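Local coordinates for IroE protein (Escherichia coli, PDB 2GZS) that hydrolyses the trilactone ring of the siderophore enterobactin and its glucosylated forms, usually once per molecule, to give linear trimers, and prefers them free of iron, at residues Ser89-Tyr94 and His148-Leu153; Gly116-Arg121 and Val155-Leu160; Ser41-Leu46 and Pro71-Ala76; Phe10-Ala15 and Thr31-Thr36. One frame throughout, in Å; residues are numbered along the deposited sequence.

Contact 1: Ser89-Tyr94 and His148-Leu153. With DFP (diisopropyl phosphonate), chain B.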
loop_
_atom_site.group_PDB
_atom_site.type_symbol
_atom_site.label_atom_id
_atom_site.label_comp_id
_atom_site.label_asym_id
_atom_site.label_seq_id
_atom_site.Cartn_x
_atom_site.Cartn_y
_atom_site.Cartn_z
ATOM N N SER A 89 14.929 1.937 -7.377
ATOM C CA SER A 89 14.540 0.680 -6.733
ATOM C C SER A 89 13.044 0.453 -6.797
ATOM O O SER A 89 12.541 -0.641 -7.023
ATOM C CB SER A 89 14.983 0.627 -5.265
ATOM O OG SER A 89 16.408 0.673 -5.157
ATOM N N ARG A 90 12.231 1.529 -6.598
ATOM C CA ARG A 90 10.805 1.318 -6.610
ATOM C C ARG A 90 10.234 0.971 -7.999
ATOM O O ARG A 90 9.273 0.246 -8.135
ATOM C CB ARG A 90 10.119 2.560 -5.999
ATOM C CG ARG A 90 10.069 3.739 -6.963
ATOM C CD ARG A 90 9.662 5.013 -6.195
ATOM N NE ARG A 90 8.232 5.000 -5.973
ATOM C CZ ARG A 90 7.216 5.254 -6.764
ATOM N NH1 ARG A 90 7.611 5.596 -8.038
ATOM N NH2 ARG A 90 5.956 5.205 -6.427
ATOM N N ALA A 91 10.912 1.550 -9.030
ATOM C CA ALA A 91 10.464 1.206 -10.390
ATOM C C ALA A 91 10.638 -0.303 -10.678
ATOM O O ALA A 91 9.815 -0.765 -11.422
ATOM C CB ALA A 91 11.297 1.950 -11.427
ATOM N N TYR A 92 11.638 -0.879 -10.040
ATOM C CA TYR A 92 11.819 -2.342 -10.180
ATOM C C TYR A 92 10.845 -3.112 -9.289
ATOM O O TYR A 92 10.098 -3.974 -9.708
ATOM C CB TYR A 92 13.257 -2.718 -9.850
ATOM C CG TYR A 92 13.463 -4.200 -10.209
ATOM C CD1 TYR A 92 13.418 -4.683 -11.512
ATOM C CD2 TYR A 92 13.691 -5.121 -9.216
ATOM C CE1 TYR A 92 13.607 -6.062 -11.785
ATOM C CE2 TYR A 92 13.871 -6.473 -9.423
ATOM C CZ TYR A 92 13.820 -6.914 -10.729
ATOM O OH TYR A 92 14.010 -8.269 -10.960
ATOM N N ASP A 93 10.919 -2.738 -7.967
ATOM C CA ASP A 93 10.157 -3.574 -7.021
ATOM C C ASP A 93 8.680 -3.553 -7.158
ATOM O O ASP A 93 7.968 -4.503 -6.801
ATOM C CB ASP A 93 10.482 -3.093 -5.596
ATOM C CG ASP A 93 11.841 -3.458 -5.062
ATOM O OD1 ASP A 93 12.417 -4.456 -5.575
ATOM O OD2 ASP A 93 12.352 -2.789 -4.151
ATOM N N TYR A 94 8.117 -2.393 -7.673
ATOM C CA TYR A 94 6.667 -2.227 -7.635
ATOM C C TYR A 94 5.956 -2.615 -8.902
ATOM O O TYR A 94 4.703 -2.658 -8.958
ATOM C CB TYR A 94 6.296 -0.768 -7.292
ATOM C CG TYR A 94 6.782 -0.282 -5.929
ATOM C CD1 TYR A 94 7.403 -1.088 -4.989
ATOM C CD2 TYR A 94 6.575 1.066 -5.623
ATOM C CE1 TYR A 94 7.830 -0.575 -3.746
ATOM C CE2 TYR A 94 6.994 1.592 -4.406
ATOM C CZ TYR A 94 7.616 0.759 -3.487
ATOM O OH TYR A 94 8.039 1.284 -2.271
ATOM N N HIS A 148 1.064 4.120 -4.005
ATOM C CA HIS A 148 0.660 5.160 -4.962
ATOM C C HIS A 148 1.529 5.100 -6.226
ATOM O O HIS A 148 2.713 4.934 -6.145
ATOM C CB HIS A 148 0.855 6.542 -4.270
ATOM C CG HIS A 148 0.604 7.747 -5.145
ATOM N ND1 HIS A 148 1.641 8.373 -5.810
ATOM C CD2 HIS A 148 -0.542 8.398 -5.434
ATOM C CE1 HIS A 148 1.098 9.390 -6.475
ATOM N NE2 HIS A 148 -0.201 9.460 -6.299
ATOM N N SER A 149 0.798 5.308 -7.330
ATOM C CA SER A 149 1.503 5.432 -8.653
ATOM C C SER A 149 2.116 4.072 -8.987
ATOM O O SER A 149 1.309 3.137 -9.064
ATOM C CB SER A 149 2.444 6.636 -8.629
ATOM O OG SER A 149 2.861 6.849 -10.050
ATOM N N TYR A 150 3.443 3.917 -9.146
ATOM C CA TYR A 150 3.919 2.533 -9.266
ATOM C C TYR A 150 3.483 1.698 -8.063
ATOM O O TYR A 150 3.197 0.510 -8.221
ATOM C CB TYR A 150 5.438 2.501 -9.399
ATOM C CG TYR A 150 6.072 2.823 -10.758
ATOM C CD1 TYR A 150 5.356 2.492 -11.908
ATOM C CD2 TYR A 150 7.310 3.399 -10.807
ATOM C CE1 TYR A 150 5.957 2.793 -13.126
ATOM C CE2 TYR A 150 7.925 3.685 -12.036
ATOM C CZ TYR A 150 7.194 3.365 -13.149
ATOM O OH TYR A 150 7.759 3.610 -14.391
ATOM N N GLY A 151 3.415 2.317 -6.889
ATOM C CA GLY A 151 2.943 1.569 -5.705
ATOM C C GLY A 151 1.513 1.132 -5.913
ATOM O O GLY A 151 1.104 0.063 -5.448
ATOM N N GLY A 152 0.679 1.900 -6.642
ATOM C CA GLY A 152 -0.699 1.493 -6.886
ATOM C C GLY A 152 -0.776 0.284 -7.825
ATOM O O GLY A 152 -1.652 -0.585 -7.672
ATOM N N LEU A 153 0.172 0.225 -8.792
ATOM C CA LEU A 153 0.249 -0.973 -9.622
ATOM C C LEU A 153 0.607 -2.226 -8.787
ATOM O O LEU A 153 0.004 -3.297 -8.996
ATOM C CB LEU A 153 1.330 -0.870 -10.733
ATOM C CG LEU A 153 1.066 0.344 -11.645
ATOM C CD1 LEU A 153 2.198 0.413 -12.686
ATOM C CD2 LEU A 153 -0.304 0.218 -12.310
HETATM C C1 DFP B . 3.935 9.825 -10.201
HETATM C C2 DFP B . 4.972 10.523 -11.085
HETATM C C3 DFP B . 3.548 10.656 -8.986
HETATM C "C1'" DFP B . 4.801 6.105 -12.618
HETATM C "C2'" DFP B . 3.492 5.454 -12.956
HETATM C "C3'" DFP B . 5.376 6.722 -13.938
HETATM P P DFP B . 4.370 7.164 -10.215
HETATM O O1P DFP B . 4.618 8.624 -9.720
HETATM O O2P DFP B . 4.570 7.211 -11.780
HETATM O O3P DFP B . 5.277 6.146 -9.541
#

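Contact 2: Gly116-Arg121 and Val155-Leu160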
loop_
_atom_site.group_PDB
_atom_site.type_symbol
_atom_site.label_atom_id
_atom_site.label_comp_id
_atom_site.label_asym_id
_atom_site.label_seq_id
_atom_site.Cartn_x
_atom_site.Cartn_y
_atom_site.Cartn_z
ATOM N N GLY A 116 9.979 -6.366 -11.022
ATOM C CA GLY A 116 10.369 -7.053 -9.788
ATOM C C GLY A 116 9.216 -7.296 -8.824
ATOM O O GLY A 116 9.517 -7.734 -7.654
ATOM N N SER A 117 7.962 -7.058 -9.162
ATOM C CA SER A 117 6.890 -7.125 -8.158
ATOM C C SER A 117 6.833 -8.484 -7.507
ATOM O O SER A 117 6.582 -8.549 -6.322
ATOM C CB SER A 117 5.515 -6.748 -8.736
ATOM O OG SER A 117 5.206 -7.605 -9.812
ATOM N N ASN A 118 6.992 -9.610 -8.215
ATOM C CA ASN A 118 6.794 -10.887 -7.494
ATOM C C ASN A 118 7.910 -11.106 -6.522
ATOM O O ASN A 118 7.634 -11.636 -5.408
ATOM C CB ASN A 118 6.712 -11.995 -8.522
ATOM C CG ASN A 118 5.459 -12.001 -9.345
ATOM O OD1 ASN A 118 4.444 -11.383 -9.041
ATOM N ND2 ASN A 118 5.474 -12.791 -10.427
ATOM N N ASN A 119 9.138 -10.724 -6.837
ATOM C CA ASN A 119 10.214 -10.944 -5.844
ATOM C C ASN A 119 10.057 -10.000 -4.669
ATOM O O ASN A 119 10.383 -10.411 -3.549
ATOM C CB ASN A 119 11.593 -10.701 -6.464
ATOM C CG ASN A 119 11.908 -11.500 -7.721
ATOM O OD1 ASN A 119 12.187 -10.896 -8.749
ATOM N ND2 ASN A 119 11.883 -12.801 -7.624
ATOM N N PHE A 120 9.551 -8.778 -4.923
ATOM C CA PHE A 120 9.354 -7.843 -3.794
ATOM C C PHE A 120 8.194 -8.377 -2.946
ATOM O O PHE A 120 8.309 -8.292 -1.698
ATOM C CB PHE A 120 9.072 -6.455 -4.356
ATOM C CG PHE A 120 8.763 -5.441 -3.233
ATOM C CD1 PHE A 120 9.691 -5.174 -2.236
ATOM C CD2 PHE A 120 7.516 -4.809 -3.237
ATOM C CE1 PHE A 120 9.388 -4.242 -1.227
ATOM C CE2 PHE A 120 7.225 -3.923 -2.194
ATOM C CZ PHE A 120 8.133 -3.652 -1.179
ATOM N N ARG A 121 7.142 -8.902 -3.521
ATOM C CA ARG A 121 6.039 -9.463 -2.726
ATOM C C ARG A 121 6.575 -10.634 -1.904
ATOM O O ARG A 121 6.134 -10.761 -0.757
ATOM C CB ARG A 121 4.869 -9.858 -3.607
ATOM C CG ARG A 121 3.657 -10.277 -2.726
ATOM C CD ARG A 121 2.322 -10.150 -3.500
ATOM N NE ARG A 121 2.537 -10.546 -4.853
ATOM C CZ ARG A 121 2.598 -9.827 -5.986
ATOM N NH1 ARG A 121 2.858 -10.565 -7.066
ATOM N NH2 ARG A 121 2.439 -8.521 -6.107
ATOM N N VAL A 155 -0.091 -2.697 -5.736
ATOM C CA VAL A 155 -1.255 -3.180 -4.961
ATOM C C VAL A 155 -2.212 -3.997 -5.780
ATOM O O VAL A 155 -2.736 -5.023 -5.378
ATOM C CB VAL A 155 -1.978 -1.973 -4.343
ATOM C CG1 VAL A 155 -3.290 -2.339 -3.650
ATOM C CG2 VAL A 155 -1.069 -1.303 -3.316
ATOM N N LEU A 156 -2.475 -3.571 -7.043
ATOM C CA LEU A 156 -3.343 -4.373 -7.951
ATOM C C LEU A 156 -2.727 -5.750 -8.224
ATOM O O LEU A 156 -3.434 -6.772 -8.166
ATOM C CB LEU A 156 -3.574 -3.655 -9.279
ATOM C CG LEU A 156 -4.396 -2.368 -9.211
ATOM C CD1 LEU A 156 -4.482 -1.697 -10.596
ATOM C CD2 LEU A 156 -5.785 -2.619 -8.637
ATOM N N ASP A 157 -1.447 -5.777 -8.498
ATOM C CA ASP A 157 -0.692 -7.002 -8.748
ATOM C C ASP A 157 -0.838 -7.953 -7.548
ATOM O O ASP A 157 -1.002 -9.185 -7.704
ATOM C CB ASP A 157 0.751 -6.675 -9.105
ATOM C CG ASP A 157 1.578 -7.881 -9.529
ATOM O OD1 ASP A 157 1.158 -8.517 -10.548
ATOM O OD2 ASP A 157 2.614 -8.256 -8.941
ATOM N N SER A 158 -0.804 -7.358 -6.355
ATOM C CA SER A 158 -0.874 -8.161 -5.127
ATOM C C SER A 158 -2.317 -8.582 -4.879
ATOM O O SER A 158 -2.551 -9.730 -4.429
ATOM C CB SER A 158 -0.417 -7.262 -3.950
ATOM O OG SER A 158 0.944 -6.933 -4.108
ATOM N N TRP A 159 -3.311 -7.736 -5.155
ATOM C CA TRP A 159 -4.711 -8.175 -5.019
ATOM C C TRP A 159 -4.960 -9.399 -5.892
ATOM O O TRP A 159 -5.680 -10.350 -5.586
ATOM C CB TRP A 159 -5.641 -7.008 -5.478
ATOM C CG TRP A 159 -7.104 -7.359 -5.331
ATOM C CD1 TRP A 159 -7.893 -7.240 -4.198
ATOM C CD2 TRP A 159 -7.975 -7.882 -6.332
ATOM N NE1 TRP A 159 -9.165 -7.665 -4.471
ATOM C CE2 TRP A 159 -9.250 -8.071 -5.802
ATOM C CE3 TRP A 159 -7.757 -8.214 -7.672
ATOM C CZ2 TRP A 159 -10.334 -8.571 -6.524
ATOM C CZ3 TRP A 159 -8.823 -8.710 -8.410
ATOM C CH2 TRP A 159 -10.075 -8.882 -7.857
ATOM N N LEU A 160 -4.317 -9.464 -7.067
ATOM C CA LEU A 160 -4.456 -10.626 -7.983
ATOM C C LEU A 160 -3.773 -11.855 -7.439
ATOM O O LEU A 160 -4.250 -12.963 -7.699
ATOM C CB LEU A 160 -3.844 -10.319 -9.368
ATOM C CG LEU A 160 -4.707 -9.408 -10.239
ATOM C CD1 LEU A 160 -3.874 -8.856 -11.405
ATOM C CD2 LEU A 160 -5.933 -10.197 -10.718
HETATM O O HOH W 1 3.178 -10.052 -11.574
#

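Contact 3: Ser41-Leu46 and Pro71-Ala76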
loop_
_atom_site.group_PDB
_atom_site.type_symbol
_atom_site.label_atom_id
_atom_site.label_comp_id
_atom_site.label_asym_id
_atom_site.label_seq_id
_atom_site.Cartn_x
_atom_site.Cartn_y
_atom_site.Cartn_z
ATOM N N SER A 41 -9.133 -8.337 19.722
ATOM C CA SER A 41 -8.822 -9.114 18.511
ATOM C C SER A 41 -7.555 -8.582 17.804
ATOM O O SER A 41 -7.125 -9.201 16.831
ATOM C CB SER A 41 -10.053 -9.108 17.589
ATOM O OG SER A 41 -10.627 -7.786 17.646
ATOM N N GLY A 42 -6.980 -7.498 18.302
ATOM C CA GLY A 42 -5.674 -7.068 17.764
ATOM C C GLY A 42 -5.794 -5.763 16.972
ATOM O O GLY A 42 -6.866 -5.311 16.614
ATOM N N TYR A 43 -4.598 -5.177 16.748
ATOM C CA TYR A 43 -4.554 -3.973 15.930
ATOM C C TYR A 43 -4.766 -4.296 14.430
ATOM O O TYR A 43 -4.238 -5.323 14.024
ATOM C CB TYR A 43 -3.220 -3.299 16.065
ATOM C CG TYR A 43 -2.754 -2.734 17.409
ATOM C CD1 TYR A 43 -3.394 -1.634 17.945
ATOM C CD2 TYR A 43 -1.647 -3.369 17.975
ATOM C CE1 TYR A 43 -2.933 -1.132 19.182
ATOM C CE2 TYR A 43 -1.174 -2.863 19.193
ATOM C CZ TYR A 43 -1.845 -1.795 19.708
ATOM O OH TYR A 43 -1.309 -1.346 20.921
ATOM N N PRO A 44 -5.509 -3.436 13.754
ATOM C CA PRO A 44 -5.422 -3.501 12.261
ATOM C C PRO A 44 -4.001 -3.125 11.906
ATOM O O PRO A 44 -3.299 -2.488 12.685
ATOM C CB PRO A 44 -6.344 -2.402 11.813
ATOM C CG PRO A 44 -7.171 -1.988 12.983
ATOM C CD PRO A 44 -6.352 -2.350 14.173
ATOM N N ILE A 45 -3.561 -3.468 10.652
ATOM C CA ILE A 45 -2.193 -3.100 10.327
ATOM C C ILE A 45 -2.133 -2.715 8.840
ATOM O O ILE A 45 -2.769 -3.438 8.056
ATOM C CB ILE A 45 -1.187 -4.243 10.642
ATOM C CG1 ILE A 45 0.273 -3.844 10.412
ATOM C CG2 ILE A 45 -1.562 -5.557 9.913
ATOM C CD1 ILE A 45 1.293 -4.889 10.947
ATOM N N LEU A 46 -1.433 -1.616 8.537
ATOM C CA LEU A 46 -1.411 -1.183 7.133
ATOM C C LEU A 46 0.061 -1.104 6.713
ATOM O O LEU A 46 0.825 -0.371 7.336
ATOM C CB LEU A 46 -2.121 0.156 7.028
ATOM C CG LEU A 46 -2.259 0.648 5.553
ATOM C CD1 LEU A 46 -3.004 -0.284 4.627
ATOM C CD2 LEU A 46 -2.909 2.028 5.569
ATOM N N PRO A 71 -6.683 2.732 16.235
ATOM C CA PRO A 71 -5.441 3.105 15.527
ATOM C C PRO A 71 -4.743 1.844 15.078
ATOM O O PRO A 71 -4.606 0.825 15.757
ATOM C CB PRO A 71 -4.620 3.941 16.525
ATOM C CG PRO A 71 -5.131 3.482 17.858
ATOM C CD PRO A 71 -6.620 3.225 17.648
ATOM N N PRO A 72 -4.259 1.893 13.814
ATOM C CA PRO A 72 -3.543 0.725 13.297
ATOM C C PRO A 72 -2.054 0.731 13.589
ATOM O O PRO A 72 -1.469 1.807 13.743
ATOM C CB PRO A 72 -3.762 0.897 11.747
ATOM C CG PRO A 72 -3.729 2.394 11.603
ATOM C CD PRO A 72 -4.454 2.955 12.794
ATOM N N VAL A 73 -1.471 -0.470 13.548
ATOM C CA VAL A 73 -0.028 -0.538 13.318
ATOM C C VAL A 73 0.305 -0.069 11.877
ATOM O O VAL A 73 -0.448 -0.461 10.962
ATOM C CB VAL A 73 0.505 -1.943 13.571
ATOM C CG1 VAL A 73 1.962 -2.176 13.246
ATOM C CG2 VAL A 73 0.294 -2.277 15.096
ATOM N N ILE A 74 1.340 0.734 11.777
ATOM C CA ILE A 74 1.699 1.275 10.444
ATOM C C ILE A 74 3.071 0.718 10.118
ATOM O O ILE A 74 4.038 0.868 10.891
ATOM C CB ILE A 74 1.762 2.793 10.513
ATOM C CG1 ILE A 74 0.474 3.402 11.111
ATOM C CG2 ILE A 74 2.097 3.324 9.142
ATOM C CD1 ILE A 74 0.519 4.920 11.107
ATOM N N VAL A 75 3.226 0.066 8.970
ATOM C CA VAL A 75 4.524 -0.454 8.554
ATOM C C VAL A 75 4.907 0.308 7.297
ATOM O O VAL A 75 4.281 0.060 6.255
ATOM C CB VAL A 75 4.542 -1.973 8.296
ATOM C CG1 VAL A 75 5.915 -2.427 7.862
ATOM C CG2 VAL A 75 4.065 -2.714 9.548
ATOM N N ALA A 76 5.869 1.212 7.383
ATOM C CA ALA A 76 6.264 1.998 6.214
ATOM C C ALA A 76 7.489 1.326 5.620
ATOM O O ALA A 76 8.549 1.247 6.233
ATOM C CB ALA A 76 6.592 3.411 6.674
#

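Contact 4: Phe10-Ala15 and Thr31-Thr36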
loop_
_atom_site.group_PDB
_atom_site.type_symbol
_atom_site.label_atom_id
_atom_site.label_comp_id
_atom_site.label_asym_id
_atom_site.label_seq_id
_atom_site.Cartn_x
_atom_site.Cartn_y
_atom_site.Cartn_z
ATOM N N PHE A 10 1.348 9.477 20.746
ATOM C CA PHE A 10 0.305 8.576 20.360
ATOM C C PHE A 10 0.790 7.166 19.934
ATOM O O PHE A 10 0.030 6.236 19.960
ATOM C CB PHE A 10 -0.432 9.234 19.153
ATOM C CG PHE A 10 -1.284 10.453 19.593
ATOM C CD1 PHE A 10 -2.428 10.250 20.311
ATOM C CD2 PHE A 10 -0.816 11.713 19.239
ATOM C CE1 PHE A 10 -3.179 11.378 20.687
ATOM C CE2 PHE A 10 -1.540 12.841 19.616
ATOM C CZ PHE A 10 -2.674 12.623 20.361
ATOM N N TYR A 11 2.057 7.108 19.548
ATOM C CA TYR A 11 2.628 5.926 18.882
ATOM C C TYR A 11 4.113 5.820 19.214
ATOM O O TYR A 11 4.785 6.800 19.468
ATOM C CB TYR A 11 2.564 6.086 17.346
ATOM C CG TYR A 11 1.371 5.613 16.603
ATOM C CD1 TYR A 11 0.157 6.307 16.627
ATOM C CD2 TYR A 11 1.391 4.426 15.850
ATOM C CE1 TYR A 11 -1.005 5.929 15.975
ATOM C CE2 TYR A 11 0.231 4.040 15.186
ATOM C CZ TYR A 11 -0.955 4.761 15.218
ATOM O OH TYR A 11 -2.095 4.363 14.561
ATOM N N HIS A 12 4.657 4.606 19.213
ATOM C CA HIS A 12 6.093 4.395 19.362
ATOM C C HIS A 12 6.621 3.686 18.105
ATOM O O HIS A 12 5.908 2.954 17.469
ATOM C CB HIS A 12 6.462 3.533 20.570
ATOM C CG HIS A 12 5.807 2.233 20.828
ATOM N ND1 HIS A 12 4.522 2.093 21.261
ATOM C CD2 HIS A 12 6.278 0.955 20.714
ATOM C CE1 HIS A 12 4.172 0.825 21.435
ATOM N NE2 HIS A 12 5.248 0.144 21.089
ATOM N N PHE A 13 7.871 3.918 17.839
ATOM C CA PHE A 13 8.406 3.492 16.535
ATOM C C PHE A 13 9.652 2.656 16.688
ATOM O O PHE A 13 10.447 2.853 17.587
ATOM C CB PHE A 13 8.837 4.750 15.788
ATOM C CG PHE A 13 7.714 5.701 15.506
ATOM C CD1 PHE A 13 7.072 5.659 14.294
ATOM C CD2 PHE A 13 7.332 6.619 16.504
ATOM C CE1 PHE A 13 6.039 6.550 14.064
ATOM C CE2 PHE A 13 6.296 7.499 16.242
ATOM C CZ PHE A 13 5.645 7.454 15.035
ATOM N N SER A 14 9.836 1.743 15.726
ATOM C CA SER A 14 11.144 1.110 15.625
ATOM C C SER A 14 11.512 0.997 14.156
ATOM O O SER A 14 10.615 1.184 13.302
ATOM C CB SER A 14 11.130 -0.221 16.384
ATOM O OG SER A 14 10.100 -1.029 15.909
ATOM N N ALA A 15 12.772 0.780 13.818
ATOM C CA ALA A 15 13.156 0.676 12.397
ATOM C C ALA A 15 13.966 -0.608 12.213
ATOM O O ALA A 15 14.703 -0.978 13.121
ATOM C CB ALA A 15 13.946 1.870 11.891
ATOM N N THR A 31 8.153 0.543 11.846
ATOM C CA THR A 31 6.927 0.036 12.433
ATOM C C THR A 31 6.429 1.015 13.498
ATOM O O THR A 31 7.185 1.302 14.448
ATOM C CB THR A 31 7.110 -1.370 13.020
ATOM O OG1 THR A 31 7.567 -2.248 11.970
ATOM C CG2 THR A 31 5.782 -1.964 13.464
ATOM N N ALA A 32 5.243 1.566 13.357
ATOM C CA ALA A 32 4.626 2.495 14.273
ATOM C C ALA A 32 3.517 1.748 14.988
ATOM O O ALA A 32 2.557 1.308 14.380
ATOM C CB ALA A 32 4.084 3.757 13.567
ATOM N N VAL A 33 3.647 1.594 16.334
ATOM C CA VAL A 33 2.681 0.839 17.129
ATOM C C VAL A 33 1.901 1.829 18.005
ATOM O O VAL A 33 2.573 2.668 18.639
ATOM C CB VAL A 33 3.375 -0.185 18.041
ATOM C CG1 VAL A 33 2.375 -0.913 18.896
ATOM C CG2 VAL A 33 4.191 -1.226 17.238
ATOM N N PRO A 34 0.596 1.769 18.048
ATOM C CA PRO A 34 -0.167 2.708 18.892
ATOM C C PRO A 34 0.225 2.555 20.375
ATOM O O PRO A 34 0.552 1.466 20.823
ATOM C CB PRO A 34 -1.595 2.282 18.681
ATOM C CG PRO A 34 -1.601 1.582 17.323
ATOM C CD PRO A 34 -0.295 0.828 17.315
ATOM N N ASN A 35 0.198 3.688 21.063
ATOM C CA ASN A 35 0.417 3.637 22.519
ATOM C C ASN A 35 -0.865 3.403 23.249
ATOM O O ASN A 35 -0.813 3.215 24.465
ATOM C CB ASN A 35 1.044 4.964 22.961
ATOM C CG ASN A 35 2.496 5.039 22.613
ATOM O OD1 ASN A 35 3.075 4.060 22.093
ATOM N ND2 ASN A 35 3.179 6.138 22.909
ATOM N N THR A 36 -1.994 3.478 22.577
ATOM C CA THR A 36 -3.264 3.073 23.216
ATOM C C THR A 36 -3.396 1.574 23.009
ATOM O O THR A 36 -2.899 0.927 22.067
ATOM C CB THR A 36 -4.365 3.968 22.677
ATOM O OG1 THR A 36 -4.470 3.940 21.255
ATOM C CG2 THR A 36 -3.943 5.434 22.920
HETATM O O HOH W 2 -2.728 5.737 19.893
HETATM O O HOH W 3 10.426 -1.932 11.890
HETATM O O HOH W 4 7.681 -0.095 17.176
#

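Contact 1: Ser89-Tyr94 and His148-Leu153
Arg90 and Tyr150 meet beside the bound inhibitor. The two side chains cross at about a right angle, with guanidinium and ring planes 30° apart and Arg90 NH1 3.5 Å from Tyr150 CD2. The dense part surrounds one oxygen of diisopropyl phosphonate. Arg90 NH1 donates to O3P at 2.8 Å, NH2 adds a weak bond in the same guanidinium plane, and Tyr150 N comes in almost straight at 2.9 Å. The bend at chi3 (-78°) turns the guanidinium toward that oxygen, while its NE forms a salt bridge with Asp50. Ser149 OG is covalently bonded to phosphorus (1.6 Å), and C1' of one isopropyl arm lies over the centre of a Tyr150 ring face. Away from the inhibitor, Tyr94 CB sits 3.5 Å from Tyr150 O, and Tyr94 CD2 3.6 Å from Gly151 N. Packing is looser at the far end, though still buried: Ala91 CB reaches Tyr150 CE2 at 3.8 Å, and Tyr94 O stays 4.1 Å from Leu153 C. Ser149 stands at the sharp strand-to-helix turn with positive phi (67°). This is the nucleophile elbow of an alpha/beta hydrolase, with Arg90 NH1 and Tyr150 N placed as in an oxyanion hole.

Contact 2: Gly116-Arg121 and Val155-Leu160
Arg121 reaches over to Asp157 and grips one carboxylate oxygen with both of its terminal nitrogens. NH1 stands 3.0 Å and NH2 2.9 Å from Asp157 OD2, which lies in the guanidinium plane. The carboxylate is turned out of that plane by 58°, so the two nitrogens meet OD2 from above the carboxylate rather than at its rim. A bend in the arginine chain at chi3 (38°) swings the group back across the gap between the helices. The second bond of NH2 goes to Ser158 OG at 3.0 Å, a little tilted from the guanidinium plane; that hydroxyl also bonds to Phe154 O, one turn back in its own helix. Asp157 O lies over one face of the guanidinium and Ser117 O over the opposite one, both offset toward the rim. Ser117 OG is a third donor to OD2, at 2.8 Å, from the opposite side of the carboxylate plane, so OD2 is held from both sides. Asp157 OD1 takes a salt bridge from Arg185 and a water at 2.7 Å, which also donates to Asn118 OD1.

The two short helical segments pass 10.7 Å apart at -71°, wide enough for polar side chains to span the space. Two arginines and the nearby first turn of helix 117-132 would be expected to keep buried Asp157 ionised, making it the charged link between that helix and helix 150-161.

Contact 3: Ser41-Leu46 and Pro71-Ala76
Pro44 and Val73 begin the pairing of two parallel strands: Val73 N donates to Pro44 O at 2.9 Å. The chain then alternates, Leu46 N giving to Val73 O at 2.9 Å and Leu46 O receiving Val75 N in a nearly straight bond. Val73 O has a second, softer partner in Ile45 CA, 3.2 Å away in a CA-H...O contact. Pro44, lacking an N-H, presents just its carbonyl to the neighbour, while the Pro72 carbonyl is taken by the Tyr11 hydroxyl. The backbone of Ile45 bonds outward to Arg142 and Gly144, and that of Ile74 to Ala32 on the other flank. Strands 43-48 and 73-79 are thus interior strands of the central sheet, joined by a beta-alpha-beta crossover through helices 51-57 and 60-66, as suits an alpha/beta hydrolase.

Side chains fill both faces. On one, Ile45 and Val73 run side by side, pointing the same way; CG1 of Ile45, anti to the backbone N (chi1 -176°), carries CD1 to 3.6 Å from Val73 CG1 and 3.8 Å from Val75 CG2. The Tyr43 and Val73 side chains cross at about a right angle, Tyr43 CD2 being 3.6 Å from Val73 CG2, and the Tyr43 hydroxyl goes to Thr36 O. Leu46 and Ile74 occupy the other face, where both touch Leu259 of helix 247-262.

Contact 4: Phe10-Ala15 and Thr31-Thr36
His12 leans over Val33 and reaches Asn35, starting from a CB 3.8 Å from Asn35 OD1. With chi1 at 50°, CG sits between the backbone N and carbonyl carbon, which brings the imidazole back over the neighbouring strand and CG itself to 3.5 Å from Asn35 OD1. ND1 is the donor in a 2.6 Å bond to Asn35 OD1; the bond lies near the ring plane and meets the amide C=O almost head-on, with ring and amide nearly coplanar. On the other branch of the ring CD2 lies 4.1 Å from Val33 CB. CE1 passes Val33 CG1 at 3.6 Å. At the tip, Val33 CB, 3.6 Å from NE2, lies over one ring face, offset toward the rim, in a CH-pi contact.

The backbones pair as an antiparallel hairpin. His12 with Val33 and Ser14 with Thr31 are hydrogen-bonded pairs, each joined by two N-H...O bonds; Asn35 N closes the end on Phe10 O. The Tyr11 ring turns back across the partner strand, and Pro34 CA sits over its centre, 3.9 Å from the centroid. Ala32 CB lies between the rings of Tyr11 and Phe13, touching Phe13 CE1 at 3.4 Å. One water links Phe10 O with Thr36 OG1, and another joins Ser14 OG to Thr31 O.

Donation by ND1 implies that this nitrogen carries a proton, whatever the state of NE2. The exposed histidine is met by a neutral amide and an aliphatic side chain, which probably restrains the rotation of the ring.

Overall arrangement
Contacts 1, 2 and 3 are buried, whereas contact 4 lies on the outermost hairpin and is partly open. Contacts 1 and 2 share helix 150-161 and touch, Tyr92 O meeting Gly116 N at 2.7 Å; contacts 3 and 4 belong to one sheet, in which strands 73-79 and 26-34 are neighbours. Contact 3 lies about 22 Å from contact 1, centre to centre, across the middle of the chain. Chemistry follows place: a phosphoryl oxygen held by N-H donors at the active site in contact 1, a buried ion pair between helices in contact 2, aliphatic side chains around parallel strands in contact 3, and aromatic, polar and water-mediated links at the sheet's edge in contact 4.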